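Local structure of enoyl-CoA hydratase carB homologue (Streptomyces cattleya, 5O34) at residues V153-S158 / F188-A193; C160-L165 / R254-F259; R196-R201 / D207-E212. The protein probably acts in thienamycin biosynthesis as a crotonase-family lyase related to the carbapenem enzyme CarB. All blocks are in the same frame, centred on the assembly; numbering follows the deposited sequence.

Contact 1 of 3, residues V153-S158 / F188-A193; sequences VGLQIS and FMLEAA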
loop_
_atom_site.group_PDB
_atom_site.type_symbol
_atom_site.label_atom_id
_atom_site.label_comp_id
_atom_site.label_asym_id
_atom_site.label_seq_id
_atom_site.Cartn_x
_atom_site.Cartn_y
_atom_site.Cartn_z
ATOM N N VAL A 153 11.572 17.914 2.933
ATOM C CA VAL A 153 10.416 18.573 3.559
ATOM C C VAL A 153 9.421 19.062 2.501
ATOM O O VAL A 153 8.206 18.962 2.714
ATOM C CB VAL A 153 10.849 19.683 4.572
ATOM C CG1 VAL A 153 9.653 20.470 5.108
ATOM C CG2 VAL A 153 11.641 19.077 5.735
ATOM N N GLY A 154 9.943 19.528 1.362
ATOM C CA GLY A 154 9.141 19.981 0.228
ATOM C C GLY A 154 8.267 18.863 -0.301
ATOM O O GLY A 154 7.046 19.025 -0.422
ATOM N N LEU A 155 8.886 17.698 -0.559
ATOM C CA LEU A 155 8.181 16.488 -0.992
ATOM C C LEU A 155 7.199 16.008 0.099
ATOM O O LEU A 155 6.066 15.651 -0.224
ATOM C CB LEU A 155 9.190 15.374 -1.372
ATOM C CG LEU A 155 8.643 14.012 -1.853
ATOM C CD1 LEU A 155 7.572 14.160 -2.939
ATOM C CD2 LEU A 155 9.777 13.129 -2.328
ATOM N N GLN A 156 7.615 16.059 1.381
ATOM C CA GLN A 156 6.782 15.656 2.528
ATOM C C GLN A 156 5.465 16.444 2.636
ATOM O O GLN A 156 4.419 15.847 2.902
ATOM C CB GLN A 156 7.584 15.707 3.833
ATOM C CG GLN A 156 8.523 14.504 3.998
ATOM C CD GLN A 156 9.655 14.689 4.975
ATOM O OE1 GLN A 156 10.763 14.182 4.760
ATOM N NE2 GLN A 156 9.405 15.376 6.086
ATOM N N ILE A 157 5.498 17.762 2.362
ATOM C CA ILE A 157 4.297 18.621 2.357
ATOM C C ILE A 157 3.342 18.146 1.258
ATOM O O ILE A 157 2.148 17.980 1.519
ATOM C CB ILE A 157 4.665 20.135 2.220
ATOM C CG1 ILE A 157 5.464 20.615 3.462
ATOM C CG2 ILE A 157 3.405 21.015 2.010
ATOM C CD1 ILE A 157 6.327 21.890 3.264
ATOM N N SER A 158 3.876 17.882 0.047
ATOM C CA SER A 158 3.083 17.410 -1.096
ATOM C C SER A 158 2.413 16.063 -0.792
ATOM O O SER A 158 1.241 15.871 -1.139
ATOM C CB SER A 158 3.930 17.354 -2.369
ATOM O OG SER A 158 4.647 16.139 -2.523
ATOM N N PHE A 188 7.562 7.090 6.527
ATOM C CA PHE A 188 6.122 6.909 6.744
ATOM C C PHE A 188 5.263 7.411 5.567
ATOM O O PHE A 188 4.388 6.682 5.085
ATOM C CB PHE A 188 5.667 7.560 8.062
ATOM C CG PHE A 188 4.178 7.430 8.268
ATOM C CD1 PHE A 188 3.626 6.246 8.744
ATOM C CD2 PHE A 188 3.319 8.468 7.922
ATOM C CE1 PHE A 188 2.248 6.102 8.871
ATOM C CE2 PHE A 188 1.940 8.322 8.054
ATOM C CZ PHE A 188 1.415 7.133 8.510
ATOM N N MET A 189 5.500 8.656 5.128
ATOM C CA MET A 189 4.730 9.318 4.076
ATOM C C MET A 189 4.870 8.672 2.695
ATOM O O MET A 189 3.877 8.605 1.963
ATOM C CB MET A 189 5.052 10.820 4.023
ATOM C CG MET A 189 4.198 11.646 4.978
ATOM S SD MET A 189 4.669 13.395 5.163
ATOM C CE MET A 189 5.852 13.232 6.319
ATOM N N LEU A 190 6.080 8.193 2.337
ATOM C CA LEU A 190 6.309 7.551 1.037
ATOM C C LEU A 190 5.646 6.173 0.966
ATOM O O LEU A 190 5.230 5.729 -0.112
ATOM C CB LEU A 190 7.804 7.413 0.749
ATOM C CG LEU A 190 8.598 8.640 0.319
ATOM C CD1 LEU A 190 10.053 8.267 0.180
ATOM C CD2 LEU A 190 8.104 9.186 -1.010
ATOM N N GLU A 191 5.565 5.498 2.122
ATOM C CA GLU A 191 4.933 4.189 2.251
ATOM C C GLU A 191 3.438 4.345 1.982
ATOM O O GLU A 191 2.895 3.621 1.149
ATOM C CB GLU A 191 5.195 3.604 3.641
ATOM C CG GLU A 191 4.626 2.208 3.828
ATOM C CD GLU A 191 5.398 1.305 4.769
ATOM O OE1 GLU A 191 5.283 0.069 4.611
ATOM O OE2 GLU A 191 6.116 1.818 5.659
ATOM N N ALA A 192 2.804 5.341 2.624
ATOM C CA ALA A 192 1.380 5.652 2.486
ATOM C C ALA A 192 0.956 6.016 1.065
ATOM O O ALA A 192 -0.081 5.536 0.608
ATOM C CB ALA A 192 0.991 6.747 3.463
ATOM N N ALA A 193 1.786 6.778 0.338
ATOM C CA ALA A 193 1.483 7.232 -1.024
ATOM C C ALA A 193 1.880 6.282 -2.151
ATOM O O ALA A 193 1.105 6.092 -3.098
ATOM C CB ALA A 193 2.112 8.593 -1.262
#

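Contact 2 of 3, residues C160-L165 / R254-F259; sequences CCDYRL and RVNAPF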
loop_
_atom_site.group_PDB
_atom_site.type_symbol
_atom_site.label_atom_id
_atom_site.label_comp_id
_atom_site.label_asym_id
_atom_site.label_seq_id
_atom_site.Cartn_x
_atom_site.Cartn_y
_atom_site.Cartn_z
ATOM N N CYS A 160 1.078 15.137 1.859
ATOM C CA CYS A 160 -0.045 15.353 2.783
ATOM C C CYS A 160 -1.300 15.792 2.016
ATOM O O CYS A 160 -2.417 15.723 2.557
ATOM C CB CYS A 160 0.319 16.369 3.861
ATOM S SG CYS A 160 1.696 15.880 4.917
ATOM N N CYS A 161 -1.101 16.241 0.752
ATOM C CA CYS A 161 -2.153 16.706 -0.163
ATOM C C CYS A 161 -2.871 15.530 -0.839
ATOM O O CYS A 161 -2.287 14.459 -1.012
ATOM C CB CYS A 161 -1.590 17.687 -1.193
ATOM S SG CYS A 161 -0.689 19.088 -0.472
ATOM N N ASP A 162 -4.136 15.742 -1.228
ATOM C CA ASP A 162 -4.992 14.740 -1.865
ATOM C C ASP A 162 -4.696 14.486 -3.336
ATOM O O ASP A 162 -5.175 13.486 -3.865
ATOM C CB ASP A 162 -6.464 15.139 -1.725
ATOM C CG ASP A 162 -6.834 15.505 -0.314
ATOM O OD1 ASP A 162 -7.196 14.588 0.459
ATOM O OD2 ASP A 162 -6.668 16.687 0.049
ATOM N N TYR A 163 -3.975 15.398 -4.017
ATOM C CA TYR A 163 -3.688 15.267 -5.444
ATOM C C TYR A 163 -2.417 16.012 -5.778
ATOM O O TYR A 163 -2.325 17.215 -5.560
ATOM C CB TYR A 163 -4.870 15.795 -6.287
ATOM C CG TYR A 163 -5.024 15.181 -7.669
ATOM C CD1 TYR A 163 -6.016 14.236 -7.929
ATOM C CD2 TYR A 163 -4.239 15.612 -8.738
ATOM C CE1 TYR A 163 -6.199 13.709 -9.212
ATOM C CE2 TYR A 163 -4.408 15.086 -10.020
ATOM C CZ TYR A 163 -5.392 14.140 -10.253
ATOM O OH TYR A 163 -5.558 13.635 -11.521
ATOM N N ARG A 164 -1.422 15.285 -6.280
ATOM C CA ARG A 164 -0.154 15.872 -6.682
ATOM C C ARG A 164 -0.085 15.895 -8.201
ATOM O O ARG A 164 -0.130 14.852 -8.858
ATOM C CB ARG A 164 1.028 15.122 -6.055
ATOM C CG ARG A 164 1.052 15.236 -4.534
ATOM C CD ARG A 164 2.086 14.333 -3.893
ATOM N NE ARG A 164 1.762 12.910 -4.016
ATOM C CZ ARG A 164 0.932 12.245 -3.220
ATOM N NH1 ARG A 164 0.296 12.874 -2.237
ATOM N NH2 ARG A 164 0.723 10.950 -3.406
ATOM N N LEU A 165 -0.052 17.102 -8.751
ATOM C CA LEU A 165 0.026 17.343 -10.179
ATOM C C LEU A 165 1.435 17.800 -10.499
ATOM O O LEU A 165 1.917 18.794 -9.946
ATOM C CB LEU A 165 -1.013 18.386 -10.577
ATOM C CG LEU A 165 -1.151 18.726 -12.057
ATOM C CD1 LEU A 165 -1.679 17.546 -12.865
ATOM C CD2 LEU A 165 -2.066 19.896 -12.228
ATOM N N ARG A 254 -12.233 12.040 7.377
ATOM C CA ARG A 254 -12.440 10.679 7.906
ATOM C C ARG A 254 -11.505 9.667 7.219
ATOM O O ARG A 254 -10.851 8.866 7.894
ATOM C CB ARG A 254 -13.915 10.249 7.811
ATOM C CG ARG A 254 -14.879 11.366 8.183
ATOM C CD ARG A 254 -16.119 10.907 8.932
ATOM N NE ARG A 254 -17.253 11.808 8.692
ATOM C CZ ARG A 254 -17.409 13.007 9.253
ATOM N NH1 ARG A 254 -16.502 13.473 10.106
ATOM N NH2 ARG A 254 -18.465 13.751 8.959
ATOM N N VAL A 255 -11.413 9.747 5.885
ATOM C CA VAL A 255 -10.554 8.919 5.038
ATOM C C VAL A 255 -9.043 9.129 5.383
ATOM O O VAL A 255 -8.257 8.182 5.320
ATOM C CB VAL A 255 -10.910 9.199 3.549
ATOM C CG1 VAL A 255 -9.755 8.907 2.608
ATOM C CG2 VAL A 255 -12.163 8.433 3.123
ATOM N N ASN A 256 -8.662 10.351 5.792
ATOM C CA ASN A 256 -7.295 10.704 6.189
ATOM C C ASN A 256 -6.955 10.437 7.666
ATOM O O ASN A 256 -5.778 10.490 8.004
ATOM C CB ASN A 256 -6.990 12.167 5.840
ATOM C CG ASN A 256 -6.696 12.433 4.385
ATOM O OD1 ASN A 256 -6.892 11.585 3.506
ATOM N ND2 ASN A 256 -6.226 13.640 4.099
ATOM N N ALA A 257 -7.954 10.150 8.538
ATOM C CA ALA A 257 -7.735 9.894 9.979
ATOM C C ALA A 257 -6.603 8.867 10.287
ATOM O O ALA A 257 -5.710 9.222 11.061
ATOM C CB ALA A 257 -9.035 9.502 10.668
ATOM N N PRO A 258 -6.544 7.653 9.670
ATOM C CA PRO A 258 -5.396 6.756 9.942
ATOM C C PRO A 258 -4.030 7.384 9.596
ATOM O O PRO A 258 -3.065 7.208 10.355
ATOM C CB PRO A 258 -5.692 5.529 9.068
ATOM C CG PRO A 258 -7.172 5.580 8.816
ATOM C CD PRO A 258 -7.490 7.029 8.711
ATOM N N PHE A 259 -3.962 8.159 8.479
ATOM C CA PHE A 259 -2.755 8.861 8.020
ATOM C C PHE A 259 -2.332 9.945 9.023
ATOM O O PHE A 259 -1.142 10.066 9.347
ATOM C CB PHE A 259 -2.969 9.434 6.602
ATOM C CG PHE A 259 -1.774 10.139 6.006
ATOM C CD1 PHE A 259 -0.743 9.418 5.412
ATOM C CD2 PHE A 259 -1.688 11.526 6.018
ATOM C CE1 PHE A 259 0.366 10.071 4.868
ATOM C CE2 PHE A 259 -0.579 12.181 5.467
ATOM C CZ PHE A 259 0.444 11.450 4.899
HETATM O O HOH W 1 -7.601 11.904 0.662
#

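Contact 3 of 3, residues R196-R201 / D207-E212; sequences RTVMQR and DEWPAE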
loop_
_atom_site.group_PDB
_atom_site.type_symbol
_atom_site.label_atom_id
_atom_site.label_comp_id
_atom_site.label_asym_id
_atom_site.label_seq_id
_atom_site.Cartn_x
_atom_site.Cartn_y
_atom_site.Cartn_z
ATOM N N ARG A 196 5.639 0.546 0.280
ATOM C CA ARG A 196 6.857 0.147 0.966
ATOM C C ARG A 196 8.093 0.016 0.048
ATOM O O ARG A 196 9.145 0.554 0.379
ATOM C CB ARG A 196 6.564 -1.158 1.730
ATOM C CG ARG A 196 7.621 -1.580 2.701
ATOM C CD ARG A 196 7.070 -2.585 3.699
ATOM N NE ARG A 196 8.136 -3.141 4.529
ATOM C CZ ARG A 196 8.623 -2.569 5.626
ATOM N NH1 ARG A 196 8.134 -1.410 6.054
ATOM N NH2 ARG A 196 9.599 -3.149 6.303
ATOM N N THR A 197 7.961 -0.700 -1.078
ATOM C CA THR A 197 9.020 -0.955 -2.062
ATOM C C THR A 197 9.592 0.359 -2.628
ATOM O O THR A 197 10.814 0.548 -2.600
ATOM C CB THR A 197 8.474 -1.893 -3.155
ATOM O OG1 THR A 197 8.033 -3.086 -2.530
ATOM C CG2 THR A 197 9.497 -2.238 -4.218
ATOM N N VAL A 198 8.708 1.263 -3.119
ATOM C CA VAL A 198 9.105 2.562 -3.661
ATOM C C VAL A 198 9.736 3.407 -2.561
ATOM O O VAL A 198 10.802 3.979 -2.778
ATOM C CB VAL A 198 7.965 3.281 -4.429
ATOM C CG1 VAL A 198 8.363 4.706 -4.819
ATOM C CG2 VAL A 198 7.588 2.484 -5.678
ATOM N N MET A 199 9.141 3.404 -1.363
ATOM C CA MET A 199 9.696 4.112 -0.215
ATOM C C MET A 199 11.162 3.684 0.016
ATOM O O MET A 199 12.058 4.535 0.077
ATOM C CB MET A 199 8.843 3.827 1.031
ATOM C CG MET A 199 9.360 4.497 2.306
ATOM S SD MET A 199 10.513 3.501 3.289
ATOM C CE MET A 199 9.423 2.127 3.839
ATOM N N GLN A 200 11.388 2.357 0.116
ATOM C CA GLN A 200 12.692 1.737 0.376
ATOM C C GLN A 200 13.693 2.024 -0.715
ATOM O O GLN A 200 14.849 2.314 -0.413
ATOM C CB GLN A 200 12.537 0.242 0.591
ATOM C CG GLN A 200 11.969 -0.099 1.965
ATOM C CD GLN A 200 11.400 -1.499 2.064
ATOM O OE1 GLN A 200 11.006 -2.140 1.077
ATOM N NE2 GLN A 200 11.282 -1.984 3.274
ATOM N N ARG A 201 13.246 1.996 -1.977
ATOM C CA ARG A 201 14.092 2.306 -3.124
ATOM C C ARG A 201 14.544 3.780 -3.032
ATOM O O ARG A 201 15.730 4.062 -3.186
ATOM C CB ARG A 201 13.336 2.063 -4.437
ATOM C CG ARG A 201 13.139 0.604 -4.822
ATOM C CD ARG A 201 12.280 0.471 -6.074
ATOM N NE ARG A 201 12.880 1.157 -7.228
ATOM C CZ ARG A 201 12.193 1.695 -8.237
ATOM N NH1 ARG A 201 10.866 1.630 -8.256
ATOM N NH2 ARG A 201 12.829 2.306 -9.230
ATOM N N ASP A 207 18.118 8.399 -5.175
ATOM C CA ASP A 207 17.942 8.710 -6.589
ATOM C C ASP A 207 16.737 9.605 -6.782
ATOM O O ASP A 207 15.820 9.625 -5.953
ATOM C CB ASP A 207 17.739 7.418 -7.407
ATOM C CG ASP A 207 18.982 6.566 -7.639
ATOM O OD1 ASP A 207 20.077 6.942 -7.131
ATOM O OD2 ASP A 207 18.865 5.525 -8.333
ATOM N N GLU A 208 16.737 10.331 -7.899
ATOM C CA GLU A 208 15.665 11.235 -8.276
ATOM C C GLU A 208 14.616 10.456 -9.037
ATOM O O GLU A 208 14.937 9.524 -9.772
ATOM C CB GLU A 208 16.201 12.407 -9.114
ATOM C CG GLU A 208 17.281 13.216 -8.401
ATOM C CD GLU A 208 17.857 14.425 -9.131
ATOM O OE1 GLU A 208 17.563 14.603 -10.335
ATOM O OE2 GLU A 208 18.626 15.185 -8.499
ATOM N N TRP A 209 13.360 10.821 -8.828
ATOM C CA TRP A 209 12.235 10.199 -9.478
ATOM C C TRP A 209 11.672 11.153 -10.513
ATOM O O TRP A 209 10.908 12.051 -10.152
ATOM C CB TRP A 209 11.175 9.780 -8.448
ATOM C CG TRP A 209 11.093 8.302 -8.228
ATOM C CD1 TRP A 209 10.059 7.489 -8.561
ATOM C CD2 TRP A 209 12.086 7.464 -7.622
ATOM N NE1 TRP A 209 10.354 6.190 -8.236
ATOM C CE2 TRP A 209 11.582 6.147 -7.632
ATOM C CE3 TRP A 209 13.349 7.698 -7.051
ATOM C CZ2 TRP A 209 12.293 5.066 -7.099
ATOM C CZ3 TRP A 209 14.058 6.623 -6.534
ATOM C CH2 TRP A 209 13.525 5.327 -6.553
ATOM N N PRO A 210 12.042 10.977 -11.806
ATOM C CA PRO A 210 11.445 11.825 -12.858
ATOM C C PRO A 210 9.932 11.634 -12.930
ATOM O O PRO A 210 9.400 10.628 -12.444
ATOM C CB PRO A 210 12.148 11.383 -14.153
ATOM C CG PRO A 210 12.849 10.128 -13.836
ATOM C CD PRO A 210 12.963 9.956 -12.359
ATOM N N ALA A 211 9.244 12.645 -13.496
ATOM C CA ALA A 211 7.780 12.755 -13.557
ATOM C C ALA A 211 7.026 11.487 -13.980
ATOM O O ALA A 211 6.052 11.127 -13.304
ATOM C CB ALA A 211 7.377 13.923 -14.442
ATOM N N GLU A 212 7.482 10.807 -15.058
ATOM C CA GLU A 212 6.863 9.595 -15.654
ATOM C C GLU A 212 6.936 8.376 -14.739
ATOM O O GLU A 212 5.931 7.685 -14.543
ATOM C CB GLU A 212 7.452 9.308 -17.059
ATOM C CG GLU A 212 7.051 10.328 -18.127
ATOM C CD GLU A 212 5.585 10.740 -18.179
ATOM O OE1 GLU A 212 4.710 9.845 -18.265
ATOM O OE2 GLU A 212 5.312 11.963 -18.142
#

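Contact 1 of 3, residues V153-S158 / F188-A193
Gln156 and Met189 meet in a buried helix-to-helix contact close to the centre of the chain, where the short helix 152-158 lies beside helix 184-194. Their two side chains cross at about a right angle. The CA atoms of Gln156 and Met189 stand 6.8 Å apart, near enough for the flexible thioether to lie against the backbone of its neighbour. Met189 SD comes to 3.3 Å from the carbonyl oxygen Gln156 O, a sulfur-oxygen contact rather than a hydrogen bond. Rotation about CG-SD (chi3 -84°) turns the methyl alongside the aliphatic part of the glutamine: Met189 CE lies 3.8 Å from Gln156 CG and nearly as close to CB. An unbranched, pliable methionine suits this place because it can follow both a polar backbone atom and a methylene surface. In the crotonase fold, a helix beginning like 152-158, just after a glycine-rich strand end, usually supplies one backbone N-H of the oxyanion hole; here that role is probable. One turn of the helix is secured by Ser158, whose OG donates to Leu155 O at 2.7 Å, in the carbonyl plane and on a lone pair. A second, looser touch pairs leucine methyls tip to tip, Leu155 CD2 and Leu190 CD2 being 4.5 Å apart. Leu190 also packs on Met174 and on Met199 and Leu203 of helix 196-205, while Met189 continues onto Tyr132, Phe259 and Leu263. At the end of helix 184-194, Ala193 O accepts a hydrogen bond from Thr197 OG1 of the third subunit.

Contact 2 of 3, residues C160-L165 / R254-F259
Cys160, just past the end of helix 152-158, meets the ring of Phe259: its CA approaches Phe259 CE2 obliquely at 4.2 Å, and its SG lies 4.4 Å from the same carbon. The phenyl ring extends from helix 252-273, CG anti to the backbone N (chi1 -178°), and the small cysteine leaves room for it. Arg196 of the third subunit makes a cation-pi contact with the same ring. Further along, the carboxylate end of Asp162 comes near Asn256, the two planes 12° apart. Asp162 OD1 and Asn256 ND2 are 3.9 Å apart, too far to bond, and a water joins the two groups instead, donating to Asp162 OD1 (2.7 Å) and to Asn256 OD1 (2.9 Å). Other partners hold both groups: Asp162 OD2 accepts from Val142 N and forms a salt bridge with Arg252, while Asn256 ND2 donates to Ala136 O and its OD1 also accepts from that Arg196 of the third subunit. These partners would favour a charged carboxylate in this buried place. From Tyr163 onward the chain becomes strand 163-167 of the crotonase core sheet, between 142-146 and 222-224, while helices 120-137 and 184-194 flank the Cys160-Phe259 pair.

Contact 3 of 3, residues R196-R201 / D207-E212
The contact is mainly the guanidinium of Arg201, on helix 196-205, packed against the indole of Trp209, just beyond the turn that follows the helix. Trp209 CZ2 sits over the centre of the Arg201 guanidinium, 3.5 Å above its plane, and Arg201 NH2 is also 3.5 Å from that carbon. The two planes are turned 53° against each other, so the approach is inclined. A bend at chi3 (60°) brings the arginine head back beside Trp209 CZ2, which lies over the guanidinium's face.

Aliphatic atoms of the helix add further van der Waals contacts. Arg201 CB lies 3.9 Å from Trp209 CH2, and Val198, one turn earlier, sets its CG1 4.2 Å from Trp209 NE1, approaching obliquely. A branched valine and the aliphatic root of an arginine together offer the indole carbon to pack against.

Hydrogen bonds and charges come from just outside. After helix 196-205 the chain turns into the short strand 209-210, which pairs antiparallel with 171-173 through backbone bonding of Trp209 with Leu172; Pro210 then takes the N-cap position of helix 211-217. Thr205 OG1 ties the intervening turn, bonded to both Arg201 O and Asp207 N. Trp209 NE1 donates to Asp217 OD2, to which Arg201 NH1 makes a long, weak ion pair; Arg213 adds a cation-pi contact with Trp209.

The bond to Asp217 probably helps to set the rotation of the indole, whose electron-rich ring lies near two arginines. Asp217 probably offsets some of their positive charge, allowing them to gather round one aromatic group.

Overall arrangement
The three contacts run outward from the core of one crotonase subunit. Contacts 1 and 2 have centres about 10 Å apart and share packing: Met189 CG touches Phe259 CZ at 3.8 Å, and helix 152-158 leads directly into Cys160 and strand 163-167. Contact 3 lies about 12 Å from contact 1, centre to centre, and leans on it through Leu190 and Met199, as helices 184-194 and 196-205 follow each other in the chain. Contacts 2 and 3 are about 19 Å apart between centres and do not touch within a chain, yet the trimer joins their elements, Arg196 meeting Asn256 and Phe259 of a neighbouring subunit. Contact 1 includes helix 152-158, whose N-terminal end probably contributes to the oxyanion hole, as in other crotonases.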